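Local coordinates for fimbrium subunit Fim1C (Bacteroides vulgatus, PDB 4QB7), which probably forms part of the tip of fimbriae, the filamentous cell-surface appendages that mediate adhesion and biofilm formation, at residues M64-A69 and I111-Q116; A121-F126 and K205-F210. One frame throughout, in Å; residues are numbered along the deposited sequence.

Contact 1: residues M64-A69 and I111-Q116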
loop_
_atom_site.group_PDB
_atom_site.type_symbol
_atom_site.label_atom_id
_atom_site.label_comp_id
_atom_site.label_asym_id
_atom_site.label_seq_id
_atom_site.Cartn_x
_atom_site.Cartn_y
_atom_site.Cartn_z
HETATM N N MSE A 64 -18.445 -4.621 19.612
HETATM C CA MSE A 64 -16.989 -4.770 19.630
HETATM C C MSE A 64 -16.412 -3.451 19.180
HETATM O O MSE A 64 -16.889 -2.904 18.192
HETATM C CB MSE A 64 -16.498 -5.934 18.717
HETATM C CG MSE A 64 -16.734 -7.346 19.271
HETATM SE SE MSE A 64 -15.950 -8.679 18.099
HETATM C CE MSE A 64 -16.517 -10.254 18.964
ATOM N N TYR A 65 -15.423 -2.913 19.901
ATOM C CA TYR A 65 -14.766 -1.672 19.495
ATOM C C TYR A 65 -13.283 -1.944 19.449
ATOM O O TYR A 65 -12.653 -2.093 20.501
ATOM C CB TYR A 65 -15.110 -0.460 20.403
ATOM C CG TYR A 65 -14.381 0.786 19.947
ATOM C CD1 TYR A 65 -14.813 1.500 18.832
ATOM C CD2 TYR A 65 -13.173 1.164 20.534
ATOM C CE1 TYR A 65 -14.079 2.580 18.334
ATOM C CE2 TYR A 65 -12.430 2.237 20.039
ATOM C CZ TYR A 65 -12.899 2.954 18.954
ATOM O OH TYR A 65 -12.173 4.020 18.486
ATOM N N ASN A 66 -12.735 -2.073 18.237
ATOM C CA ASN A 66 -11.324 -2.377 18.012
ATOM C C ASN A 66 -10.908 -3.611 18.836
ATOM O O ASN A 66 -9.910 -3.580 19.564
ATOM C CB ASN A 66 -10.432 -1.154 18.306
ATOM C CG ASN A 66 -9.028 -1.298 17.818
ATOM O OD1 ASN A 66 -8.791 -1.824 16.740
ATOM N ND2 ASN A 66 -8.068 -0.842 18.610
ATOM N N GLU A 67 -11.705 -4.693 18.736
ATOM C CA GLU A 67 -11.430 -5.964 19.417
ATOM C C GLU A 67 -10.198 -6.586 18.789
ATOM O O GLU A 67 -10.158 -6.737 17.577
ATOM C CB GLU A 67 -12.635 -6.912 19.337
ATOM C CG GLU A 67 -12.519 -8.143 20.219
ATOM C CD GLU A 67 -12.401 -7.878 21.705
ATOM O OE1 GLU A 67 -13.179 -7.050 22.233
ATOM O OE2 GLU A 67 -11.527 -8.506 22.344
ATOM N N HIS A 68 -9.171 -6.880 19.597
ATOM C CA HIS A 68 -7.911 -7.445 19.109
ATOM C C HIS A 68 -8.031 -8.950 18.841
ATOM O O HIS A 68 -8.134 -9.755 19.786
ATOM C CB HIS A 68 -6.767 -7.170 20.100
ATOM C CG HIS A 68 -5.403 -7.411 19.523
ATOM N ND1 HIS A 68 -4.285 -7.476 20.330
ATOM C CD2 HIS A 68 -5.025 -7.603 18.236
ATOM C CE1 HIS A 68 -3.269 -7.678 19.517
ATOM N NE2 HIS A 68 -3.666 -7.763 18.248
ATOM N N ALA A 69 -8.019 -9.312 17.539
ATOM C CA ALA A 69 -8.074 -10.690 17.058
ATOM C C ALA A 69 -6.667 -11.157 16.701
ATOM O O ALA A 69 -5.980 -10.516 15.897
ATOM C CB ALA A 69 -8.996 -10.797 15.863
ATOM N N ILE A 111 -2.539 4.856 12.527
ATOM C CA ILE A 111 -3.963 4.598 12.320
ATOM C C ILE A 111 -4.728 5.231 13.497
ATOM O O ILE A 111 -4.470 4.904 14.643
ATOM C CB ILE A 111 -4.270 3.053 12.191
ATOM C CG1 ILE A 111 -3.747 2.440 10.884
ATOM C CG2 ILE A 111 -5.760 2.741 12.355
ATOM C CD1 ILE A 111 -3.779 0.847 10.856
ATOM N N THR A 112 -5.670 6.126 13.203
ATOM C CA THR A 112 -6.570 6.769 14.177
ATOM C C THR A 112 -7.968 6.285 13.805
ATOM O O THR A 112 -8.357 6.354 12.631
ATOM C CB THR A 112 -6.406 8.306 14.154
ATOM O OG1 THR A 112 -5.063 8.641 14.476
ATOM C CG2 THR A 112 -7.334 9.009 15.125
ATOM N N LEU A 113 -8.705 5.746 14.775
ATOM C CA LEU A 113 -10.037 5.210 14.504
ATOM C C LEU A 113 -11.125 6.182 14.919
ATOM O O LEU A 113 -10.928 7.031 15.811
ATOM C CB LEU A 113 -10.251 3.874 15.238
ATOM C CG LEU A 113 -9.248 2.752 15.034
ATOM C CD1 LEU A 113 -9.553 1.650 15.963
ATOM C CD2 LEU A 113 -9.284 2.216 13.626
ATOM N N SER A 114 -12.301 6.021 14.295
ATOM C CA SER A 114 -13.504 6.763 14.648
ATOM C C SER A 114 -13.885 6.355 16.076
ATOM O O SER A 114 -13.649 5.208 16.464
ATOM C CB SER A 114 -14.617 6.461 13.653
ATOM O OG SER A 114 -14.763 5.061 13.481
ATOM N N GLY A 115 -14.401 7.306 16.852
ATOM C CA GLY A 115 -14.746 7.111 18.257
ATOM C C GLY A 115 -15.699 5.983 18.577
ATOM O O GLY A 115 -16.465 5.542 17.715
ATOM N N GLN A 116 -15.665 5.534 19.847
ATOM C CA GLN A 116 -16.500 4.459 20.395
ATOM C C GLN A 116 -17.992 4.840 20.401
ATOM O O GLN A 116 -18.851 3.957 20.436
ATOM C CB GLN A 116 -16.026 4.131 21.817
ATOM C CG GLN A 116 -16.603 2.842 22.411
ATOM C CD GLN A 116 -15.803 2.332 23.585
ATOM O OE1 GLN A 116 -14.935 3.037 24.148
ATOM N NE2 GLN A 116 -16.070 1.076 23.962
#

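Contact 2: residues A121-F126 and K205-F210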
loop_
_atom_site.group_PDB
_atom_site.type_symbol
_atom_site.label_atom_id
_atom_site.label_comp_id
_atom_site.label_asym_id
_atom_site.label_seq_id
_atom_site.Cartn_x
_atom_site.Cartn_y
_atom_site.Cartn_z
ATOM N N ALA A 121 -21.110 3.364 9.922
ATOM C CA ALA A 121 -19.908 2.616 9.549
ATOM C C ALA A 121 -18.674 3.386 10.036
ATOM O O ALA A 121 -18.712 4.628 10.093
ATOM C CB ALA A 121 -19.860 2.390 8.044
ATOM N N PRO A 122 -17.628 2.683 10.519
ATOM C CA PRO A 122 -16.462 3.400 11.070
ATOM C C PRO A 122 -15.590 4.102 10.009
ATOM O O PRO A 122 -15.873 4.061 8.792
ATOM C CB PRO A 122 -15.699 2.287 11.797
ATOM C CG PRO A 122 -16.021 1.055 11.026
ATOM C CD PRO A 122 -17.449 1.218 10.594
ATOM N N THR A 123 -14.545 4.810 10.492
ATOM C CA THR A 123 -13.553 5.500 9.654
ATOM C C THR A 123 -12.168 5.274 10.253
ATOM O O THR A 123 -12.052 4.876 11.425
ATOM C CB THR A 123 -13.832 7.023 9.437
ATOM O OG1 THR A 123 -13.644 7.772 10.641
ATOM C CG2 THR A 123 -15.189 7.312 8.850
ATOM N N ILE A 124 -11.132 5.499 9.422
ATOM C CA ILE A 124 -9.717 5.436 9.741
ATOM C C ILE A 124 -9.046 6.671 9.178
ATOM O O ILE A 124 -9.187 6.944 7.985
ATOM C CB ILE A 124 -9.046 4.161 9.176
ATOM C CG1 ILE A 124 -9.385 2.907 9.999
ATOM C CG2 ILE A 124 -7.518 4.336 9.020
ATOM C CD1 ILE A 124 -8.955 1.637 9.324
ATOM N N THR A 125 -8.325 7.419 10.033
ATOM C CA THR A 125 -7.450 8.507 9.627
ATOM C C THR A 125 -6.063 7.865 9.560
ATOM O O THR A 125 -5.574 7.315 10.564
ATOM C CB THR A 125 -7.550 9.707 10.549
ATOM O OG1 THR A 125 -8.885 10.188 10.491
ATOM C CG2 THR A 125 -6.568 10.826 10.153
ATOM N N PHE A 126 -5.468 7.877 8.362
ATOM C CA PHE A 126 -4.208 7.206 8.127
ATOM C C PHE A 126 -3.125 8.153 7.580
ATOM O O PHE A 126 -3.384 8.957 6.678
ATOM C CB PHE A 126 -4.467 6.050 7.152
ATOM C CG PHE A 126 -3.280 5.196 6.762
ATOM C CD1 PHE A 126 -2.769 4.243 7.638
ATOM C CD2 PHE A 126 -2.725 5.290 5.491
ATOM C CE1 PHE A 126 -1.681 3.454 7.274
ATOM C CE2 PHE A 126 -1.646 4.488 5.126
ATOM C CZ PHE A 126 -1.130 3.577 6.020
ATOM N N LYS A 205 -1.740 12.134 4.512
ATOM C CA LYS A 205 -2.692 11.862 5.582
ATOM C C LYS A 205 -4.096 11.962 4.987
ATOM O O LYS A 205 -4.351 12.897 4.235
ATOM C CB LYS A 205 -2.473 12.841 6.752
ATOM C CG LYS A 205 -2.949 12.287 8.089
ATOM C CD LYS A 205 -2.896 13.322 9.215
ATOM C CE LYS A 205 -3.122 12.711 10.580
ATOM N NZ LYS A 205 -2.911 13.709 11.658
ATOM N N ALA A 206 -4.985 10.975 5.252
ATOM C CA ALA A 206 -6.341 10.968 4.674
ATOM C C ALA A 206 -7.333 10.095 5.481
ATOM O O ALA A 206 -6.916 9.296 6.336
ATOM C CB ALA A 206 -6.290 10.496 3.222
ATOM N N VAL A 207 -8.655 10.246 5.200
ATOM C CA VAL A 207 -9.699 9.506 5.909
ATOM C C VAL A 207 -10.262 8.402 4.994
ATOM O O VAL A 207 -10.610 8.674 3.852
ATOM C CB VAL A 207 -10.806 10.461 6.461
ATOM C CG1 VAL A 207 -11.927 9.698 7.180
ATOM C CG2 VAL A 207 -10.205 11.515 7.389
ATOM N N TYR A 208 -10.270 7.158 5.478
ATOM C CA TYR A 208 -10.832 6.000 4.785
ATOM C C TYR A 208 -12.194 5.729 5.403
ATOM O O TYR A 208 -12.304 5.585 6.626
ATOM C CB TYR A 208 -9.913 4.754 4.870
ATOM C CG TYR A 208 -10.570 3.497 4.334
ATOM C CD1 TYR A 208 -10.574 3.211 2.967
ATOM C CD2 TYR A 208 -11.208 2.600 5.189
ATOM C CE1 TYR A 208 -11.226 2.080 2.467
ATOM C CE2 TYR A 208 -11.885 1.484 4.696
ATOM C CZ TYR A 208 -11.894 1.228 3.339
ATOM O OH TYR A 208 -12.573 0.124 2.895
ATOM N N LYS A 209 -13.226 5.651 4.558
ATOM C CA LYS A 209 -14.600 5.443 4.973
ATOM C C LYS A 209 -15.033 4.019 4.697
ATOM O O LYS A 209 -14.998 3.565 3.549
ATOM C CB LYS A 209 -15.527 6.424 4.231
ATOM C CG LYS A 209 -15.325 7.903 4.517
ATOM C CD LYS A 209 -16.564 8.635 4.032
ATOM C CE LYS A 209 -16.472 9.407 2.723
ATOM N NZ LYS A 209 -15.792 8.690 1.613
ATOM N N PHE A 210 -15.474 3.311 5.753
ATOM C CA PHE A 210 -15.956 1.942 5.640
ATOM C C PHE A 210 -17.349 1.892 5.004
ATOM O O PHE A 210 -17.756 0.830 4.535
ATOM C CB PHE A 210 -15.985 1.283 7.016
ATOM C CG PHE A 210 -14.657 0.758 7.487
ATOM C CD1 PHE A 210 -13.735 1.595 8.087
ATOM C CD2 PHE A 210 -14.341 -0.588 7.366
ATOM C CE1 PHE A 210 -12.529 1.091 8.572
ATOM C CE2 PHE A 210 -13.127 -1.083 7.837
ATOM C CZ PHE A 210 -12.234 -0.241 8.443
#

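Contact 1: residues M64-A69 and I111-Q116
Tyr65 reaches from 64-69 to 111-116 and ends on the backbone of Ser114, with Gln116 lying over one face of its ring. Its CG stands anti to the backbone N (chi1 179°), which sends the ring straight out to the other segment. At the root, Tyr65 CB meets Gln116 NE2 at 4.0 Å, and the next atom, Tyr65 CG, lies 3.9 Å from Gln116 CG. Further out, Tyr65 CD1 is 3.7 Å from Gln116 CA, while Gln116 CB sits almost squarely over the ring, 4.1 Å from its centroid, in a CH-pi contact. Gln116 suits this exposed place: its extended methylenes lie along the aromatic face, and its amide plane is turned only about 20° from that of the ring. At the tip, Tyr65 OH donates to Ser114 O at 2.8 Å. That oxygen lies at the ring edge, in its plane, yet the hydroxyl approaches from above the carbonyl plane, 36° out of it. Beside this bond Tyr65 OH also touches Leu113 CB, at 3.8 Å. Phe43 meets the tyrosine ring nearly at right angles.

Deeper in, the side chains of Asn66 and Leu113 cross at about a right angle, Leu113 CD1 resting on Asn66 CG at 3.5 Å. The buried amide can accept an apolar neighbour because both its ends are bonded elsewhere: OD1 to the hydroxyl of Tyr96, ND2 to the carbonyl of Glu100. Leucine fits between this amide and the side chains of Phe43, Tyr96 and Ile124. Asparagine also suits the left-handed backbone at the corner. Asn66 and Glu67 together face Ile42: a G1 beta bulge in the pairing of 64-72 with 40-47, where the mixed sheet meets the sheet of 111-113 in this fimbrillin-like fold.

Contact 2: residues A121-F126 and K205-F210
The ring of Phe210 is held between Pro122 and Tyr208. Pro122 CG stands over one face, 4.1 Å from the centroid, as a CH-pi contact; Tyr208 CE2 lies over the centre of the opposite face. Ile124 comes in at the edge, its CD1 3.7 Å from Phe210 CE1. With CG beside the backbone N (chi1 -81°), the phenylalanine lies back against the proline, whose rigid, puckered ring offers C-H groups to the aromatic face. Replacing Phe210 by an alanine would probably leave Pro122 CG and Ile124 CD1 without their aromatic partner and open a gap beside Tyr208. Behind this cluster runs an antiparallel ladder, 123-126 against 206-209, within a sheet that 111-113 also joins; its backbone bonds include Tyr208 N to Ile124 O at 2.7 Å, and Phe210 N to Pro122 O at 3.2 Å carries the pairing just beyond the strand. Ile124, Phe126, Ala206 and Tyr208 share the buried face, where Asp213 and Thr142 bond the tyrosine hydroxyl. The other face, partly exposed, carries Thr123, Thr125, Val207 and Lys209, and touches more lightly: Thr125 OG1 rests against Val207 CG2 at 3.6 Å. At its end the extended Lys205 lays CE near Thr125 CG2.

Overall arrangement
From the N terminus, the chain passes through 64-69, runs on through strands 75-77 and 90-97, and arrives at 111-116, where contact 1 closes its loop. A short connection then brings it to 121-126, the first half of contact 2, whose partner 205-210 arrives only after strands 141-143, 159-178 and 186-196. The two loops therefore follow in series and neither encloses the other. They are joined directly: strand 111-113 pairs with 123-127 antiparallel, Thr112 O facing Thr125 N at 2.8 Å, and Ser114 OG meets Thr123 N just beyond. Contact 1 thus ties the large mixed sheet to the smaller one, which contact 2 carries on from 123-127 to 203-209.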